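Local atomic coordinates of GH5 (Bacteroidetes bacterium AC2a, PDB entry 4YHE), a protein that probably hydrolyses beta-glucosidic bonds of cellulose or related glucans, as a cellulase of glycoside hydrolase family 5 built on a beta/alpha barrel. Residues 52-56 against 361-365; 12-16 against 364-368; 291-297 against 325-331; 273-278 against 320-326. All coordinates share one frame; numbering follows the deposited sequence.

Interaction 1 of 4, residues 52-56 against 361-365; sequences KAGFR and VRAMI
Ala53, Gly54 and Phe55 meet Val361, Arg362 and Ile365 where two outer helices of the (beta/alpha)8 barrel, 44-53 and 357-369, lie next to each other. A Schellman motif ends the first helix, with Gly54 at positive phi; a side chain there would press on Ile365 CG2 and on the carbonyl of Ala53. The polar contact is a two-nitrogen grip on one atom. Bends at chi2 (-93°) and chi3 (59°) fold the Arg362 guanidinium back toward helix 44-53, and its NH1 and NH2 both reach Ala53 O, at 2.9 and 3.0 Å. The oxygen lies in the guanidinium plane; NH2 meets it nearly along the C=O axis, NH1 more obliquely. The positive group probably offsets part of the partial negative charge of the helix C-terminus, and its NH2 also pairs with Asp366. The apolar contacts gather round Phe55. The Val361 side chain crosses that of Phe55 at about a right angle, its CG1 3.8 Å from Phe55 CE2 and 4.0 Å from Ala53 CB. Met364 SD stands at the ring edge. Over one face, Ile365 CD1 makes a CH-pi contact 3.7 Å from the Phe55 centroid, 6° off the normal.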
loop_
_atom_site.group_PDB
_atom_site.type_symbol
_atom_site.label_atom_id
_atom_site.label_comp_id
_atom_site.label_asym_id
_atom_site.label_seq_id
_atom_site.Cartn_x
_atom_site.Cartn_y
_atom_site.Cartn_z
ATOM N N LYS A 52 -12.700 -7.635 13.708
ATOM C CA LYS A 52 -13.419 -7.122 14.881
ATOM C C LYS A 52 -13.327 -5.613 15.039
ATOM O O LYS A 52 -14.278 -4.962 15.489
ATOM C CB LYS A 52 -12.864 -7.796 16.128
ATOM C CG LYS A 52 -13.506 -7.367 17.422
ATOM C CD LYS A 52 -13.135 -8.365 18.511
ATOM C CE LYS A 52 -13.426 -7.829 19.903
ATOM N NZ LYS A 52 -14.866 -7.493 20.026
ATOM N N ALA A 53 -12.183 -5.039 14.645
ATOM C CA ALA A 53 -11.995 -3.601 14.738
ATOM C C ALA A 53 -12.751 -2.836 13.661
ATOM O O ALA A 53 -12.898 -1.617 13.782
ATOM C CB ALA A 53 -10.516 -3.254 14.644
ATOM N N GLY A 54 -13.137 -3.532 12.596
ATOM C CA GLY A 54 -13.802 -2.944 11.433
ATOM C C GLY A 54 -13.013 -2.754 10.152
ATOM O O GLY A 54 -13.508 -2.158 9.199
ATOM N N PHE A 55 -11.775 -3.254 10.095
ATOM C CA PHE A 55 -11.056 -3.262 8.870
ATOM C C PHE A 55 -11.734 -4.209 7.895
ATOM O O PHE A 55 -12.128 -5.318 8.262
ATOM C CB PHE A 55 -9.592 -3.701 9.115
ATOM C CG PHE A 55 -8.788 -2.699 9.878
ATOM C CD1 PHE A 55 -8.407 -1.493 9.276
ATOM C CD2 PHE A 55 -8.372 -2.948 11.161
ATOM C CE1 PHE A 55 -7.634 -0.576 9.958
ATOM C CE2 PHE A 55 -7.613 -2.016 11.856
ATOM C CZ PHE A 55 -7.240 -0.832 11.257
ATOM N N ARG A 56 -11.884 -3.786 6.642
ATOM C CA ARG A 56 -12.433 -4.646 5.600
ATOM C C ARG A 56 -11.411 -5.363 4.767
ATOM O O ARG A 56 -11.737 -6.274 4.000
ATOM C CB ARG A 56 -13.332 -3.817 4.679
ATOM C CG ARG A 56 -14.610 -3.296 5.369
ATOM C CD ARG A 56 -15.378 -2.383 4.413
ATOM N NE ARG A 56 -16.583 -1.766 4.986
ATOM C CZ ARG A 56 -17.836 -2.172 4.740
ATOM N NH1 ARG A 56 -18.083 -3.213 3.945
ATOM N NH2 ARG A 56 -18.856 -1.545 5.318
ATOM N N VAL A 361 -7.368 3.753 15.268
ATOM C CA VAL A 361 -8.031 2.820 14.399
ATOM C C VAL A 361 -9.510 3.257 14.249
ATOM O O VAL A 361 -10.035 3.289 13.153
ATOM C CB VAL A 361 -7.870 1.379 14.966
ATOM C CG1 VAL A 361 -8.872 0.416 14.423
ATOM C CG2 VAL A 361 -6.468 0.866 14.664
ATOM N N ARG A 362 -10.110 3.656 15.361
ATOM C CA ARG A 362 -11.485 4.165 15.357
ATOM C C ARG A 362 -11.610 5.460 14.534
ATOM O O ARG A 362 -12.558 5.589 13.751
ATOM C CB ARG A 362 -11.959 4.373 16.791
ATOM C CG ARG A 362 -12.134 3.096 17.609
ATOM C CD ARG A 362 -13.575 2.545 17.560
ATOM N NE ARG A 362 -14.005 2.247 16.208
ATOM C CZ ARG A 362 -13.672 1.175 15.494
ATOM N NH1 ARG A 362 -12.908 0.219 15.993
ATOM N NH2 ARG A 362 -14.095 1.051 14.252
ATOM N N ALA A 363 -10.662 6.396 14.687
ATOM C CA ALA A 363 -10.677 7.625 13.905
ATOM C C ALA A 363 -10.756 7.339 12.409
ATOM O O ALA A 363 -11.619 7.881 11.688
ATOM C CB ALA A 363 -9.503 8.503 14.244
ATOM N N MET A 364 -9.885 6.448 11.916
ATOM C CA MET A 364 -9.817 6.197 10.505
ATOM C C MET A 364 -11.037 5.408 9.989
ATOM O O MET A 364 -11.702 5.834 9.027
ATOM C CB MET A 364 -8.450 5.544 10.148
ATOM C CG MET A 364 -8.110 4.260 10.858
ATOM S SD MET A 364 -6.416 3.687 10.408
ATOM C CE MET A 364 -5.392 4.897 11.131
ATOM N N ILE A 365 -11.383 4.305 10.655
ATOM C CA ILE A 365 -12.430 3.441 10.160
ATOM C C ILE A 365 -13.766 4.185 10.295
ATOM O O ILE A 365 -14.506 4.246 9.356
ATOM C CB ILE A 365 -12.480 2.122 10.931
ATOM C CG1 ILE A 365 -11.217 1.312 10.631
ATOM C CG2 ILE A 365 -13.720 1.297 10.605
ATOM C CD1 ILE A 365 -11.080 0.093 11.505
#

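Interaction 2 of 4, residues 12-16 against 364-368; sequences MSMGI and MIDSW
With CG swung opposite its backbone N (chi1 -162°) and the indole turned broadside (chi2 95°), Trp368 spreads its six-membered ring over Gly15. Ile16 keeps CG1 beside its backbone N (chi1 -61°) and thereby slides past the tryptophan in the opposite direction. Gly15 CA makes a CH-pi contact over the face of the Trp368 six-membered ring, 3.7 Å from its centroid; the glycine has positive phi at the exit from helix 6-13. Ile16 CG1 packs 3.4 Å from Trp368 CB, while Ile16 CD1 lies 3.6 Å from Trp368 CD1 on the five-membered ring. At the far end of the indole, Met12 O comes within 3.1 Å of Trp368 CH2. The other branch, Ile16 CG2, reaches Ile365 CG1 at 3.9 Å and Met364 CG at 4.1 Å. The buried indole NE1 bonds to Ile326 O, which helps hold the rotation of the ring. With an alanine in place of Trp368, Ile326 O would probably lose this donor and a gap would open over Gly15 and beside Ile16. Gly15 bonds through the backbone to Ala328 of strand 327-332, and Ile16, first in strand 16-20, to Arg56 before strand 57-60; helix 357-369 packs outside them, with helix 304-323 alongside.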
loop_
_atom_site.group_PDB
_atom_site.type_symbol
_atom_site.label_atom_id
_atom_site.label_comp_id
_atom_site.label_asym_id
_atom_site.label_seq_id
_atom_site.Cartn_x
_atom_site.Cartn_y
_atom_site.Cartn_z
ATOM N N MET A 12 -14.157 0.213 -3.315
ATOM C CA MET A 12 -14.751 0.726 -2.083
ATOM C C MET A 12 -14.971 -0.312 -1.009
ATOM O O MET A 12 -14.977 0.016 0.167
ATOM C CB MET A 12 -16.080 1.421 -2.335
ATOM C CG MET A 12 -15.919 2.887 -2.581
ATOM S SD MET A 12 -17.539 3.572 -2.825
ATOM C CE MET A 12 -17.883 4.213 -1.217
ATOM N N SER A 13 -15.127 -1.554 -1.424
ATOM C CA SER A 13 -15.413 -2.664 -0.509
ATOM C C SER A 13 -14.215 -2.968 0.369
ATOM O O SER A 13 -14.366 -3.595 1.417
ATOM C CB SER A 13 -15.875 -3.909 -1.289
ATOM O OG SER A 13 -14.811 -4.654 -1.844
ATOM N N MET A 14 -13.009 -2.527 -0.063
ATOM C CA MET A 14 -11.835 -2.629 0.788
ATOM C C MET A 14 -11.847 -1.687 1.972
ATOM O O MET A 14 -11.057 -1.885 2.918
ATOM C CB MET A 14 -10.547 -2.478 -0.050
ATOM C CG MET A 14 -10.440 -3.572 -1.081
ATOM S SD MET A 14 -8.808 -3.794 -1.820
ATOM C CE MET A 14 -8.515 -2.171 -2.445
ATOM N N GLY A 15 -12.722 -0.663 1.934
ATOM C CA GLY A 15 -12.903 0.271 2.998
ATOM C C GLY A 15 -11.612 0.884 3.549
ATOM O O GLY A 15 -10.765 1.386 2.770
ATOM N N ILE A 16 -11.498 0.868 4.878
ATOM C CA ILE A 16 -10.233 1.073 5.556
ATOM C C ILE A 16 -9.678 -0.334 5.905
ATOM O O ILE A 16 -10.345 -1.168 6.505
ATOM C CB ILE A 16 -10.343 1.983 6.799
ATOM C CG1 ILE A 16 -10.848 3.366 6.402
ATOM C CG2 ILE A 16 -9.017 2.055 7.560
ATOM C CD1 ILE A 16 -9.943 4.122 5.430
ATOM N N MET A 364 -9.885 6.448 11.916
ATOM C CA MET A 364 -9.817 6.197 10.505
ATOM C C MET A 364 -11.037 5.408 9.989
ATOM O O MET A 364 -11.702 5.834 9.027
ATOM C CB MET A 364 -8.450 5.544 10.148
ATOM C CG MET A 364 -8.110 4.260 10.858
ATOM S SD MET A 364 -6.416 3.687 10.408
ATOM C CE MET A 364 -5.392 4.897 11.131
ATOM N N ILE A 365 -11.383 4.305 10.655
ATOM C CA ILE A 365 -12.430 3.441 10.160
ATOM C C ILE A 365 -13.766 4.185 10.295
ATOM O O ILE A 365 -14.506 4.246 9.356
ATOM C CB ILE A 365 -12.480 2.122 10.931
ATOM C CG1 ILE A 365 -11.217 1.312 10.631
ATOM C CG2 ILE A 365 -13.720 1.297 10.605
ATOM C CD1 ILE A 365 -11.080 0.093 11.505
ATOM N N ASP A 366 -14.028 4.768 11.445
ATOM C CA ASP A 366 -15.383 5.325 11.678
ATOM C C ASP A 366 -15.641 6.565 10.797
ATOM O O ASP A 366 -16.777 6.810 10.392
ATOM C CB ASP A 366 -15.582 5.656 13.127
ATOM C CG ASP A 366 -15.597 4.432 14.001
ATOM O OD1 ASP A 366 -15.761 3.328 13.492
ATOM O OD2 ASP A 366 -15.471 4.579 15.214
ATOM N N SER A 367 -14.587 7.306 10.445
ATOM C CA SER A 367 -14.759 8.441 9.560
ATOM C C SER A 367 -15.081 7.987 8.125
ATOM O O SER A 367 -16.017 8.507 7.512
ATOM C CB SER A 367 -13.556 9.366 9.614
ATOM O OG SER A 367 -13.818 10.582 8.939
ATOM N N TRP A 368 -14.315 7.034 7.589
ATOM C CA TRP A 368 -14.565 6.462 6.289
ATOM C C TRP A 368 -15.964 5.857 6.220
ATOM O O TRP A 368 -16.644 6.057 5.231
ATOM C CB TRP A 368 -13.533 5.389 5.918
ATOM C CG TRP A 368 -13.471 5.083 4.500
ATOM C CD1 TRP A 368 -12.600 5.616 3.563
ATOM C CD2 TRP A 368 -14.300 4.148 3.777
ATOM N NE1 TRP A 368 -12.877 5.094 2.331
ATOM C CE2 TRP A 368 -13.896 4.186 2.431
ATOM C CE3 TRP A 368 -15.328 3.287 4.143
ATOM C CZ2 TRP A 368 -14.507 3.402 1.439
ATOM C CZ3 TRP A 368 -15.931 2.517 3.159
ATOM C CH2 TRP A 368 -15.525 2.576 1.839
#

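Interaction 3 of 4, residues 291-297 against 325-331; sequences VYFGEFG and RISALYW
Phe293 and Phe296 are joined tightly through their backbones to Ser327, Leu329 and Trp331. Phe293 N bonds to Ser327 O at 2.8 Å and Leu329 N to Phe293 O at 2.7 Å; Phe296 N reaches Leu329 O at 3.0 Å and Trp331 N reaches Phe296 O at 2.9 Å. A beta bulge at Gly294 and Glu295 shifts the register by one. Phe296 CG sits between its backbone N and carbonyl carbon (chi1 80°), which lays the ring against the other strand, Phe296 CD1 3.5 Å from Ala328 CB; the Phe296 and Tyr330 side chains cross at about a right angle. These are neighbouring parallel strands of the barrel, 291-296 and 327-332, joined by helix 304-323 in a beta-alpha-beta unit. Phe293, Phe296 and Ala328 face the covering helices; Tyr292 and Ser327 point to the opposite face, where Tyr292 OH bonds to Glu160 and Ser327 OG to Gly11 O. Toward the C-terminal strand ends, where family 5 enzymes carry their active site, Glu295 runs alongside Trp331, with OE1 over the rim of one indole face and Glu295 CD 3.6 Å from Trp331 CE3, the planes 29° apart; Arg59 and Tyr243 bind its oxygens. The other end is looser. There the backbones part, and a water donates to Arg325 O at 2.7 Å and Val291 O at 3.2 Å, while Ser327 N is buried without a partner. Arg325, partly exposed, directs its guanidinium away to Asp4.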
loop_
_atom_site.group_PDB
_atom_site.type_symbol
_atom_site.label_atom_id
_atom_site.label_comp_id
_atom_site.label_asym_id
_atom_site.label_seq_id
_atom_site.Cartn_x
_atom_site.Cartn_y
_atom_site.Cartn_z
ATOM N N VAL A 291 -9.241 3.165 -7.302
ATOM C CA VAL A 291 -7.984 3.596 -6.701
ATOM C C VAL A 291 -8.008 3.195 -5.235
ATOM O O VAL A 291 -9.001 3.344 -4.568
ATOM C CB VAL A 291 -7.808 5.134 -6.737
ATOM C CG1 VAL A 291 -6.471 5.542 -6.137
ATOM C CG2 VAL A 291 -7.953 5.655 -8.143
ATOM N N TYR A 292 -6.883 2.690 -4.739
ATOM C CA TYR A 292 -6.741 2.400 -3.333
ATOM C C TYR A 292 -5.370 2.863 -2.891
ATOM O O TYR A 292 -4.403 2.807 -3.659
ATOM C CB TYR A 292 -6.968 0.924 -2.998
ATOM C CG TYR A 292 -5.872 -0.022 -3.481
ATOM C CD1 TYR A 292 -5.862 -0.494 -4.790
ATOM C CD2 TYR A 292 -4.860 -0.445 -2.621
ATOM C CE1 TYR A 292 -4.871 -1.363 -5.234
ATOM C CE2 TYR A 292 -3.854 -1.309 -3.059
ATOM C CZ TYR A 292 -3.868 -1.776 -4.355
ATOM O OH TYR A 292 -2.924 -2.628 -4.791
ATOM N N PHE A 293 -5.334 3.337 -1.663
ATOM C CA PHE A 293 -4.100 3.576 -0.950
ATOM C C PHE A 293 -3.622 2.243 -0.362
ATOM O O PHE A 293 -4.131 1.780 0.650
ATOM C CB PHE A 293 -4.238 4.706 0.081
ATOM C CG PHE A 293 -4.274 6.078 -0.542
ATOM C CD1 PHE A 293 -5.480 6.632 -0.951
ATOM C CD2 PHE A 293 -3.094 6.798 -0.765
ATOM C CE1 PHE A 293 -5.516 7.882 -1.553
ATOM C CE2 PHE A 293 -3.110 8.030 -1.410
ATOM C CZ PHE A 293 -4.336 8.581 -1.812
ATOM N N GLY A 294 -2.611 1.649 -1.011
ATOM C CA GLY A 294 -1.927 0.482 -0.479
ATOM C C GLY A 294 -1.323 0.734 0.889
ATOM O O GLY A 294 -1.237 -0.174 1.707
ATOM N N GLU A 295 -0.876 1.967 1.102
ATOM C CA GLU A 295 -0.352 2.445 2.369
ATOM C C GLU A 295 -0.721 3.866 2.609
ATOM O O GLU A 295 -0.610 4.701 1.697
ATOM C CB GLU A 295 1.181 2.383 2.385
ATOM C CG GLU A 295 1.734 1.007 2.207
ATOM C CD GLU A 295 3.268 0.962 2.119
ATOM O OE1 GLU A 295 3.927 1.902 2.586
ATOM O OE2 GLU A 295 3.764 -0.036 1.587
ATOM N N PHE A 296 -1.190 4.164 3.823
ATOM C CA PHE A 296 -1.224 5.535 4.313
ATOM C C PHE A 296 -0.975 5.524 5.789
ATOM O O PHE A 296 -1.097 4.500 6.449
ATOM C CB PHE A 296 -2.553 6.274 3.978
ATOM C CG PHE A 296 -3.684 5.927 4.921
ATOM C CD1 PHE A 296 -4.327 4.704 4.807
ATOM C CD2 PHE A 296 -4.049 6.786 5.942
ATOM C CE1 PHE A 296 -5.368 4.350 5.677
ATOM C CE2 PHE A 296 -5.098 6.454 6.827
ATOM C CZ PHE A 296 -5.749 5.222 6.691
ATOM N N GLY A 297 -0.635 6.673 6.321
ATOM C CA GLY A 297 -0.604 6.817 7.754
ATOM C C GLY A 297 0.161 8.015 8.224
ATOM O O GLY A 297 0.701 8.791 7.422
ATOM N N ARG A 325 -14.743 7.758 -3.202
ATOM C CA ARG A 325 -14.826 6.316 -3.495
ATOM C C ARG A 325 -13.473 5.593 -3.520
ATOM O O ARG A 325 -13.281 4.618 -4.245
ATOM C CB ARG A 325 -15.608 6.089 -4.805
ATOM C CG ARG A 325 -16.977 6.757 -4.707
ATOM C CD ARG A 325 -17.879 6.506 -5.892
ATOM N NE ARG A 325 -19.072 7.315 -5.662
ATOM C CZ ARG A 325 -20.300 7.039 -6.090
ATOM N NH1 ARG A 325 -20.546 5.959 -6.827
ATOM N NH2 ARG A 325 -21.288 7.874 -5.774
ATOM N N ILE A 326 -12.576 6.099 -2.703
ATOM C CA ILE A 326 -11.215 5.573 -2.559
ATOM C C ILE A 326 -11.096 4.835 -1.213
ATOM O O ILE A 326 -11.469 5.352 -0.166
ATOM C CB ILE A 326 -10.220 6.716 -2.637
ATOM C CG1 ILE A 326 -10.241 7.318 -4.049
ATOM C CG2 ILE A 326 -8.791 6.221 -2.344
ATOM C CD1 ILE A 326 -9.422 8.592 -4.142
ATOM N N SER A 327 -10.585 3.617 -1.290
ATOM C CA SER A 327 -10.232 2.819 -0.127
ATOM C C SER A 327 -8.761 3.021 0.247
ATOM O O SER A 327 -7.939 3.514 -0.576
ATOM C CB SER A 327 -10.485 1.348 -0.434
ATOM O OG SER A 327 -9.793 0.905 -1.598
ATOM N N ALA A 328 -8.415 2.604 1.456
ATOM C CA ALA A 328 -7.066 2.869 1.997
ATOM C C ALA A 328 -6.656 1.898 3.099
ATOM O O ALA A 328 -7.444 1.585 4.001
ATOM C CB ALA A 328 -6.984 4.294 2.498
ATOM N N LEU A 329 -5.394 1.467 3.052
ATOM C CA LEU A 329 -4.886 0.544 4.037
ATOM C C LEU A 329 -3.781 1.193 4.877
ATOM O O LEU A 329 -2.746 1.652 4.354
ATOM C CB LEU A 329 -4.445 -0.770 3.377
ATOM C CG LEU A 329 -5.602 -1.523 2.699
ATOM C CD1 LEU A 329 -5.777 -1.170 1.232
ATOM C CD2 LEU A 329 -5.395 -3.010 2.868
ATOM N N TYR A 330 -4.036 1.251 6.177
ATOM C CA TYR A 330 -3.153 1.849 7.144
ATOM C C TYR A 330 -1.835 1.048 7.261
ATOM O O TYR A 330 -1.842 -0.178 7.295
ATOM C CB TYR A 330 -3.849 1.987 8.508
ATOM C CG TYR A 330 -2.892 2.486 9.560
ATOM C CD1 TYR A 330 -2.490 3.821 9.577
ATOM C CD2 TYR A 330 -2.358 1.641 10.465
ATOM C CE1 TYR A 330 -1.594 4.301 10.490
ATOM C CE2 TYR A 330 -1.431 2.115 11.391
ATOM C CZ TYR A 330 -1.050 3.437 11.395
ATOM O OH TYR A 330 -0.135 3.896 12.326
ATOM N N TRP A 331 -0.711 1.753 7.257
ATOM C CA TRP A 331 0.591 1.097 7.456
ATOM C C TRP A 331 0.886 0.846 8.927
ATOM O O TRP A 331 1.088 1.780 9.707
ATOM C CB TRP A 331 1.713 1.927 6.833
ATOM C CG TRP A 331 3.037 1.238 7.001
ATOM C CD1 TRP A 331 4.032 1.599 7.849
ATOM C CD2 TRP A 331 3.513 0.097 6.280
ATOM N NE1 TRP A 331 5.102 0.728 7.731
ATOM C CE2 TRP A 331 4.798 -0.211 6.784
ATOM C CE3 TRP A 331 2.971 -0.716 5.284
ATOM C CZ2 TRP A 331 5.563 -1.295 6.296
ATOM C CZ3 TRP A 331 3.734 -1.787 4.798
ATOM C CH2 TRP A 331 5.013 -2.068 5.319
HETATM O O HOH W 1 -11.968 2.622 -5.513
#

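Interaction 4 of 4, residues 273-278 against 320-326; sequences YVGMLN and AMRDRRI
Arg324, just past the end of helix 304-323, reaches across to Leu277, Asn278 and Val274 on helix 270-285. Its CB rests 3.9 Å from Ile326 CD1 on its own side. CG lies beside the backbone N (chi1 -75°), and the chain then runs extended to NE, which carries CD over to Leu277 CB at 3.6 Å. NE gives a nearly straight bond (166°) to Asn278 OD1 at 2.8 Å. That oxygen lies in the guanidinium plane, although NE approaches it from 37° above the amide plane. NH2 turns to the same Asn278 OD1 in a weak bond and touches Val274 CG1 at 3.5 Å. NH1, at the other edge, bonds back to Ala320 O at 2.9 Å, in the carbonyl plane and on a lone pair. Bonds at two edges thus fix the rotation of the guanidinium. A leucine in place of Arg324 would probably leave Asn278 OD1 without its donors and the Ala320 carbonyl without its side-chain mate.

Deeper in, the contact is apolar. Leu277 CD1 presses tightly on Ala320 CB at 3.4 Å, and its other branch, CD2, meets Met321 CG at 4.1 Å. The extended Met321 brings CE to the edge of the Tyr273 ring, 3.3 Å from Tyr273 OH. The two helices precede and follow strand 291-296 in the barrel; Met276, Leu277 and Met321 all pack on Phe293 of that strand, while Arg325 turns toward helix 6-13.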
loop_
_atom_site.group_PDB
_atom_site.type_symbol
_atom_site.label_atom_id
_atom_site.label_comp_id
_atom_site.label_asym_id
_atom_site.label_seq_id
_atom_site.Cartn_x
_atom_site.Cartn_y
_atom_site.Cartn_z
ATOM N N TYR A 273 -4.020 18.130 0.656
ATOM C CA TYR A 273 -4.295 16.700 0.677
ATOM C C TYR A 273 -5.520 16.397 -0.181
ATOM O O TYR A 273 -5.511 15.483 -0.996
ATOM C CB TYR A 273 -4.433 16.180 2.122
ATOM C CG TYR A 273 -4.223 14.673 2.245
ATOM C CD1 TYR A 273 -5.154 13.785 1.762
ATOM C CD2 TYR A 273 -3.052 14.146 2.801
ATOM C CE1 TYR A 273 -4.967 12.406 1.857
ATOM C CE2 TYR A 273 -2.848 12.783 2.900
ATOM C CZ TYR A 273 -3.817 11.906 2.417
ATOM O OH TYR A 273 -3.619 10.530 2.489
ATOM N N VAL A 274 -6.562 17.208 -0.047
ATOM C CA VAL A 274 -7.729 17.069 -0.896
ATOM C C VAL A 274 -7.434 17.251 -2.369
ATOM O O VAL A 274 -7.983 16.514 -3.218
ATOM C CB VAL A 274 -8.884 17.994 -0.412
ATOM C CG1 VAL A 274 -10.022 17.962 -1.393
ATOM C CG2 VAL A 274 -9.347 17.559 0.982
ATOM N N GLY A 275 -6.517 18.171 -2.688
ATOM C CA GLY A 275 -6.136 18.399 -4.073
ATOM C C GLY A 275 -5.579 17.112 -4.675
ATOM O O GLY A 275 -5.912 16.727 -5.795
ATOM N N MET A 276 -4.719 16.437 -3.909
ATOM C CA MET A 276 -4.095 15.220 -4.364
ATOM C C MET A 276 -5.158 14.171 -4.609
ATOM O O MET A 276 -5.157 13.480 -5.622
ATOM C CB MET A 276 -3.075 14.745 -3.340
ATOM C CG MET A 276 -2.426 13.433 -3.721
ATOM S SD MET A 276 -3.344 12.052 -3.003
ATOM C CE MET A 276 -2.738 12.241 -1.313
ATOM N N LEU A 277 -6.110 14.087 -3.698
ATOM C CA LEU A 277 -7.185 13.124 -3.860
ATOM C C LEU A 277 -8.028 13.454 -5.069
ATOM O O LEU A 277 -8.473 12.557 -5.761
ATOM C CB LEU A 277 -8.049 13.065 -2.592
ATOM C CG LEU A 277 -7.377 12.554 -1.301
ATOM C CD1 LEU A 277 -8.308 12.738 -0.116
ATOM C CD2 LEU A 277 -6.943 11.098 -1.438
ATOM N N ASN A 278 -8.278 14.748 -5.300
ATOM C CA ASN A 278 -9.046 15.179 -6.462
ATOM C C ASN A 278 -8.424 14.754 -7.773
ATOM O O ASN A 278 -9.130 14.340 -8.698
ATOM C CB ASN A 278 -9.251 16.692 -6.442
ATOM C CG ASN A 278 -10.350 17.116 -5.479
ATOM O OD1 ASN A 278 -11.233 16.326 -5.164
ATOM N ND2 ASN A 278 -10.261 18.341 -4.953
ATOM N N ALA A 320 -12.388 12.348 3.293
ATOM C CA ALA A 320 -12.136 12.782 1.924
ATOM C C ALA A 320 -12.013 11.608 0.936
ATOM O O ALA A 320 -12.469 11.686 -0.208
ATOM C CB ALA A 320 -10.905 13.696 1.871
ATOM N N MET A 321 -11.396 10.503 1.371
ATOM C CA MET A 321 -11.256 9.329 0.542
ATOM C C MET A 321 -12.607 8.657 0.259
ATOM O O MET A 321 -12.922 8.371 -0.882
ATOM C CB MET A 321 -10.313 8.299 1.216
ATOM C CG MET A 321 -8.854 8.750 1.257
ATOM S SD MET A 321 -7.913 7.726 2.415
ATOM C CE MET A 321 -6.324 8.585 2.388
ATOM N N ARG A 322 -13.373 8.397 1.314
ATOM C CA ARG A 322 -14.707 7.828 1.161
ATOM C C ARG A 322 -15.544 8.629 0.151
ATOM O O ARG A 322 -16.146 8.054 -0.745
ATOM C CB ARG A 322 -15.401 7.816 2.508
ATOM C CG ARG A 322 -16.893 7.516 2.474
ATOM C CD ARG A 322 -17.203 6.102 2.013
ATOM N NE ARG A 322 -18.645 5.920 1.811
ATOM C CZ ARG A 322 -19.543 5.738 2.776
ATOM N NH1 ARG A 322 -19.197 5.652 4.055
ATOM N NH2 ARG A 322 -20.822 5.613 2.444
ATOM N N ASP A 323 -15.531 9.949 0.298
ATOM C CA ASP A 323 -16.314 10.831 -0.573
ATOM C C ASP A 323 -15.899 10.748 -2.026
ATOM O O ASP A 323 -16.699 11.027 -2.904
ATOM C CB ASP A 323 -16.258 12.272 -0.068
ATOM C CG ASP A 323 -17.035 12.469 1.227
ATOM O OD1 ASP A 323 -17.844 11.591 1.570
ATOM O OD2 ASP A 323 -16.807 13.465 1.930
ATOM N N ARG A 324 -14.645 10.343 -2.272
ATOM C CA ARG A 324 -14.120 10.096 -3.602
ATOM C C ARG A 324 -14.097 8.619 -3.997
ATOM O O ARG A 324 -13.544 8.261 -5.026
ATOM C CB ARG A 324 -12.711 10.723 -3.685
ATOM C CG ARG A 324 -12.778 12.231 -3.794
ATOM C CD ARG A 324 -11.575 13.004 -3.285
ATOM N NE ARG A 324 -11.917 14.424 -3.247
ATOM C CZ ARG A 324 -12.667 14.999 -2.309
ATOM N NH1 ARG A 324 -13.104 14.306 -1.253
ATOM N NH2 ARG A 324 -12.958 16.290 -2.404
ATOM N N ARG A 325 -14.743 7.758 -3.202
ATOM C CA ARG A 325 -14.826 6.316 -3.495
ATOM C C ARG A 325 -13.473 5.593 -3.520
ATOM O O ARG A 325 -13.281 4.618 -4.245
ATOM C CB ARG A 325 -15.608 6.089 -4.805
ATOM C CG ARG A 325 -16.977 6.757 -4.707
ATOM C CD ARG A 325 -17.879 6.506 -5.892
ATOM N NE ARG A 325 -19.072 7.315 -5.662
ATOM C CZ ARG A 325 -20.300 7.039 -6.090
ATOM N NH1 ARG A 325 -20.546 5.959 -6.827
ATOM N NH2 ARG A 325 -21.288 7.874 -5.774
ATOM N N ILE A 326 -12.576 6.099 -2.703
ATOM C CA ILE A 326 -11.215 5.573 -2.559
ATOM C C ILE A 326 -11.096 4.835 -1.213
ATOM O O ILE A 326 -11.469 5.352 -0.166
ATOM C CB ILE A 326 -10.220 6.716 -2.637
ATOM C CG1 ILE A 326 -10.241 7.318 -4.049
ATOM C CG2 ILE A 326 -8.791 6.221 -2.344
ATOM C CD1 ILE A 326 -9.422 8.592 -4.142
#

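Interaction 3 is the innermost, about 6 Å from the chain centre, a parallel strand pair held by backbone bonds on both sides of a bulge. The other three lie about 15 to 17 Å out, in the helical layer, and depend on side chains. Interactions 1 and 2 share Met364 and Ile365 of helix 357-369, whose inner face packs on Ile16 and on the turn at Phe55. Interaction 2 is mainly apolar, with no hydrogen bond between its segments; interactions 1 and 4 each add an arginine at a more exposed margin, gripping a backbone carbonyl or an asparagine. Interactions 3 and 4 share Arg325 and Ile326; the bond from Trp368 NE1 to Ile326 O ties both to interaction 2.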